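Local coordinates for oxidoreductase (Ralstonia eutropha, PDB 3HJ9), which binds flavin mononucleotide and probably acts as an oxidoreductase of the nitroreductase family, at residues Val96-Pro101 and His112-Lys117; Gly23-Val28 and Gly103-Asp108. All blocks are in the same frame, centred on the assembly; numbering follows the deposited sequence.

Contact 1: residues Val96-Pro101 and His112-Lys117; sequences VYVALP and HCLELK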
# COMPACT_ATOMS: atom_id res chain seq x y z
N VAL A 96 12.69 0.03 -6.72
CA VAL A 96 11.80 -0.36 -7.76
C VAL A 96 12.61 -0.66 -9.00
O VAL A 96 13.36 0.18 -9.47
CB VAL A 96 10.73 0.70 -8.03
CG1 VAL A 96 9.88 0.26 -9.20
CG2 VAL A 96 9.89 0.90 -6.79
N TYR A 97 12.40 -1.85 -9.52
CA TYR A 97 13.02 -2.31 -10.75
C TYR A 97 11.94 -2.36 -11.79
O TYR A 97 10.77 -2.57 -11.46
CB TYR A 97 13.65 -3.70 -10.56
CG TYR A 97 14.95 -3.68 -9.79
CD1 TYR A 97 14.95 -3.56 -8.40
CD2 TYR A 97 16.18 -3.77 -10.45
CE1 TYR A 97 16.13 -3.55 -7.68
CE2 TYR A 97 17.36 -3.76 -9.75
CZ TYR A 97 17.34 -3.62 -8.35
OH TYR A 97 18.52 -3.59 -7.67
N VAL A 98 12.34 -2.22 -13.05
CA VAL A 98 11.39 -2.25 -14.17
C VAL A 98 11.89 -3.23 -15.22
O VAL A 98 13.00 -3.05 -15.75
CB VAL A 98 11.25 -0.83 -14.86
CG1 VAL A 98 10.04 -0.80 -15.74
CG2 VAL A 98 11.17 0.29 -13.84
N ALA A 99 11.10 -4.27 -15.53
CA ALA A 99 11.44 -5.22 -16.61
C ALA A 99 10.80 -4.69 -17.87
O ALA A 99 9.56 -4.67 -17.96
CB ALA A 99 10.96 -6.63 -16.30
N LEU A 100 11.62 -4.19 -18.80
CA LEU A 100 11.18 -3.76 -20.11
C LEU A 100 11.69 -4.77 -21.14
O LEU A 100 12.62 -5.55 -20.83
CB LEU A 100 11.74 -2.39 -20.46
CG LEU A 100 11.20 -1.22 -19.63
CD1 LEU A 100 12.17 -0.03 -19.75
CD2 LEU A 100 9.74 -0.86 -20.04
N PRO A 101 11.13 -4.76 -22.36
CA PRO A 101 11.69 -5.67 -23.40
C PRO A 101 13.18 -5.41 -23.71
O PRO A 101 13.91 -6.35 -24.02
CB PRO A 101 10.82 -5.39 -24.63
CG PRO A 101 9.57 -4.76 -24.15
CD PRO A 101 9.92 -4.06 -22.83
N HIS A 112 15.71 10.62 -11.04
CA HIS A 112 14.57 10.29 -11.87
C HIS A 112 15.02 9.71 -13.21
O HIS A 112 14.79 10.28 -14.26
CB HIS A 112 13.65 11.51 -12.02
CG HIS A 112 12.34 11.20 -12.67
ND1 HIS A 112 11.47 10.24 -12.19
CD2 HIS A 112 11.72 11.75 -13.75
CE1 HIS A 112 10.40 10.18 -12.96
NE2 HIS A 112 10.53 11.08 -13.92
N CYS A 113 15.74 8.61 -13.12
CA CYS A 113 16.18 7.89 -14.30
C CYS A 113 16.24 6.40 -14.00
O CYS A 113 16.17 6.00 -12.84
CB CYS A 113 17.54 8.41 -14.74
SG CYS A 113 18.78 8.08 -13.54
N LEU A 114 16.42 5.64 -15.07
CA LEU A 114 16.54 4.17 -15.06
C LEU A 114 18.00 3.77 -15.38
O LEU A 114 18.58 4.26 -16.32
CB LEU A 114 15.58 3.59 -16.10
CG LEU A 114 14.06 3.74 -15.88
CD1 LEU A 114 13.27 3.30 -17.14
CD2 LEU A 114 13.70 2.94 -14.68
N GLU A 115 18.58 2.91 -14.55
CA GLU A 115 19.96 2.41 -14.67
C GLU A 115 19.86 0.92 -14.99
O GLU A 115 19.13 0.20 -14.32
CB GLU A 115 20.70 2.59 -13.35
CG GLU A 115 20.89 4.03 -12.94
CD GLU A 115 21.69 4.21 -11.61
OE1 GLU A 115 22.70 4.97 -11.64
OE2 GLU A 115 21.35 3.60 -10.56
N LEU A 116 20.55 0.48 -16.04
CA LEU A 116 20.53 -0.93 -16.48
C LEU A 116 21.11 -1.87 -15.41
O LEU A 116 22.18 -1.61 -14.87
CB LEU A 116 21.25 -1.10 -17.83
CG LEU A 116 21.25 -2.48 -18.50
CD1 LEU A 116 19.84 -2.91 -18.87
CD2 LEU A 116 22.19 -2.44 -19.72
N LYS A 117 20.33 -2.87 -15.05
CA LYS A 117 20.68 -3.94 -14.10
C LYS A 117 21.00 -5.22 -14.89
O LYS A 117 21.96 -5.92 -14.56
CB LYS A 117 19.52 -4.22 -13.14
CG LYS A 117 19.76 -5.29 -12.07
CD LYS A 117 20.87 -4.89 -11.05
CE LYS A 117 21.30 -6.10 -10.25
NZ LYS A 117 22.49 -5.91 -9.39
O HOH W 1 20.88 -4.98 -7.35

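Contact 2: residues Gly23-Val28 and Gly103-Asp108; sequences GTSERV and GLYRYD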
# COMPACT_ATOMS: atom_id res chain seq x y z
N GLY A 23 15.62 -4.51 -28.60
CA GLY A 23 15.87 -3.09 -28.70
C GLY A 23 17.31 -2.78 -28.36
O GLY A 23 18.21 -3.66 -28.40
N THR A 24 17.52 -1.50 -28.04
CA THR A 24 18.84 -0.99 -27.68
C THR A 24 18.74 -0.97 -26.14
O THR A 24 17.84 -0.35 -25.59
CB THR A 24 19.11 0.40 -28.36
OG1 THR A 24 18.26 1.42 -27.80
CG2 THR A 24 18.88 0.32 -29.89
N SER A 25 19.65 -1.70 -25.49
CA SER A 25 19.72 -1.87 -24.05
C SER A 25 20.67 -0.80 -23.45
O SER A 25 21.79 -1.10 -23.00
CB SER A 25 20.14 -3.31 -23.77
OG SER A 25 20.34 -3.51 -22.41
N GLU A 26 20.20 0.44 -23.46
CA GLU A 26 20.98 1.61 -23.03
C GLU A 26 21.30 1.57 -21.54
O GLU A 26 20.52 1.05 -20.74
CB GLU A 26 20.26 2.91 -23.39
CG GLU A 26 19.94 3.11 -24.89
CD GLU A 26 21.17 3.16 -25.81
OE1 GLU A 26 22.30 3.50 -25.35
OE2 GLU A 26 21.01 2.88 -27.02
N ARG A 27 22.47 2.09 -21.18
CA ARG A 27 22.96 2.08 -19.80
C ARG A 27 22.08 2.91 -18.85
O ARG A 27 21.84 2.50 -17.71
CB ARG A 27 24.44 2.54 -19.76
CG ARG A 27 25.07 2.35 -18.41
CD ARG A 27 26.59 2.44 -18.45
NE ARG A 27 27.09 2.26 -17.09
CZ ARG A 27 27.08 3.21 -16.13
NH1 ARG A 27 26.61 4.45 -16.36
NH2 ARG A 27 27.55 2.91 -14.92
N VAL A 28 21.62 4.07 -19.34
CA VAL A 28 20.75 4.96 -18.60
C VAL A 28 19.61 5.45 -19.49
O VAL A 28 19.86 5.82 -20.62
CB VAL A 28 21.51 6.21 -18.08
CG1 VAL A 28 20.58 7.17 -17.34
CG2 VAL A 28 22.66 5.80 -17.20
N GLY A 103 15.42 -4.42 -21.46
CA GLY A 103 16.27 -4.64 -20.29
C GLY A 103 15.59 -4.48 -18.95
O GLY A 103 14.48 -3.93 -18.89
N LEU A 104 16.24 -5.01 -17.91
CA LEU A 104 15.82 -4.84 -16.52
C LEU A 104 16.56 -3.60 -16.01
O LEU A 104 17.80 -3.56 -16.05
CB LEU A 104 16.18 -6.05 -15.63
CG LEU A 104 15.86 -5.89 -14.11
CD1 LEU A 104 14.35 -5.88 -13.84
CD2 LEU A 104 16.58 -6.95 -13.30
N TYR A 105 15.80 -2.64 -15.49
CA TYR A 105 16.35 -1.39 -14.95
C TYR A 105 15.99 -1.17 -13.51
O TYR A 105 14.97 -1.66 -13.07
CB TYR A 105 15.81 -0.20 -15.76
CG TYR A 105 16.37 -0.13 -17.16
CD1 TYR A 105 15.84 -0.93 -18.18
CD2 TYR A 105 17.45 0.70 -17.46
CE1 TYR A 105 16.39 -0.90 -19.49
CE2 TYR A 105 17.99 0.75 -18.76
CZ TYR A 105 17.47 -0.04 -19.76
OH TYR A 105 18.02 0.03 -21.01
N ARG A 106 16.83 -0.41 -12.80
CA ARG A 106 16.54 0.05 -11.45
C ARG A 106 16.21 1.55 -11.57
O ARG A 106 16.96 2.32 -12.18
CB ARG A 106 17.70 -0.14 -10.47
CG ARG A 106 17.30 0.13 -9.01
CD ARG A 106 18.43 -0.14 -8.06
NE ARG A 106 19.56 0.74 -8.31
CZ ARG A 106 20.80 0.58 -7.83
NH1 ARG A 106 21.12 -0.43 -7.02
NH2 ARG A 106 21.74 1.47 -8.16
N TYR A 107 15.07 1.93 -10.98
CA TYR A 107 14.66 3.32 -10.92
C TYR A 107 15.42 4.02 -9.81
O TYR A 107 15.42 3.56 -8.68
CB TYR A 107 13.15 3.42 -10.67
CG TYR A 107 12.69 4.83 -10.49
CD1 TYR A 107 12.74 5.74 -11.54
CD2 TYR A 107 12.14 5.26 -9.27
CE1 TYR A 107 12.29 7.08 -11.37
CE2 TYR A 107 11.67 6.58 -9.11
CZ TYR A 107 11.76 7.48 -10.16
OH TYR A 107 11.33 8.77 -9.99
N ASP A 108 16.07 5.13 -10.15
CA ASP A 108 16.80 5.98 -9.22
C ASP A 108 15.88 7.20 -8.98
O ASP A 108 15.77 8.06 -9.85
CB ASP A 108 18.13 6.39 -9.84
CG ASP A 108 18.93 7.33 -8.99
OD1 ASP A 108 18.52 7.75 -7.89
OD2 ASP A 108 20.01 7.69 -9.46
O HOH W 2 16.72 0.80 -23.42

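Contact 1: residues Val96-Pro101 and His112-Lys117
In the antiparallel meander formed by strands 94-100, 103-108 and 113-116, Val98 and Leu114 reach across the middle strand from its two neighbours, illustrating how second-neighbour strands can touch through side chains, without backbone bonds between them. No hydrogen bond joins the two segments directly. The methyl CG2 of Val98 meets CD2 of Leu114 at 3.8 Å, the two side chains running at about a right angle to each other, while the other leucine methyl, CD1, lies more loosely against CD1 of Leu100 at 4.4 Å. Helix 62-73 covers this face of the sheet, its Leu69 touching both Val98 and Leu114.

The directions of 97-100 and 114-117 differ by 93°, the second including the corner that the chain turns at Lys117. Entry into the third strand is marked by a G1 beta bulge, in which His112 and Cys113 together face Asp108.

Tyr97 points to the opposite face from Val98, and there its ring is met at the edge, near its plane, by the aliphatic part of Lys117. CG of Lys117 comes to 3.7 Å from CE2 of Tyr97, with CB and CD of the lysine also near that ring carbon. A bend at chi2 (65°) steers the rest of the lysine chain along the tyrosine toward its hydroxyl end. A water there accepts a hydrogen bond from Lys117 NZ at 2.8 Å and is also hydrogen-bonded to Tyr97 OH at 2.8 Å, bridging ammonium and phenol. Lys117 NZ has a further, weak bond to Ser198 O, and Met197 and Leu199 pack on Tyr97.

Contact 2: residues Gly23-Val28 and Gly103-Asp108
Tyr105 and Glu26 carry the polar part of this contact, an example of a phenol fastening an irregular loop to a strand. Tyr105 OH donates a hydrogen bond of 2.7 Å to Glu26 O, arriving in the carbonyl plane on a lone pair, with a C=O...donor angle of 133°. The acceptor sits at the edge of the ring, so that CE2 of Tyr105 also comes within 3.2 Å of Glu26 O. A water donates to Tyr105 OH at 2.8 Å and to Thr24 O at 2.7 Å. The hydroxyl therefore gives one hydrogen bond and receives another, which should fix the rotation of its O-H, and both of its partners lead into the loop. Ser25 OG adds a weak bond to Ala102 O, just before the strand.

Bonds inside 23-28 shape the surface that the tyrosine meets. Glu26 N makes a weak hydrogen bond to Thr24 O, and with Ser25 at phi -93° and psi 72° between them this is an inverse gamma turn. Thr24 O thus serves both the turn and the water. Glu26 curls back on itself, and its OE2 receives a weak bond from Thr24 OG1 at 3.2 Å, on the exposed side of the loop. In the sheet, the loop leads directly into the edge strand 28-30, and the backbone pairing of Arg27 with Leu116 joins it to strand 113-116.

Close approach of the backbones and apolar packing make up the rest. The backbones come nearest at Ser25 and Gly103, whose CA atoms are 5.8 Å apart, where the glycine presents only its main chain. The side chain of Ser25 rests on Leu116. The buried ring of Tyr105 packs against Leu100, Leu114 and Leu116.

In the fold
From the N terminus, the chain first passes through 23-28, the loop leading into edge strand 28-30, and then runs through helices 42-48 and 62-73 before entering strand 94-100. Strand 103-108 follows, and with it contact 2 closes a long loop of 74 intervening residues. Contact 1 closes a much shorter one, ten residues, when 112-117 returns beside that strand. The segments alternate along the chain, so the two contacts cross. Their centres lie about 5 Å apart, and they are joined directly: Val98 N is probably hydrogen-bonded to Tyr105 O, and His112 ND1 to Tyr107 OH. Contact 1 joins the meander's first and third strands over its middle strand; contact 2 fastens the N-terminal loop to that middle strand.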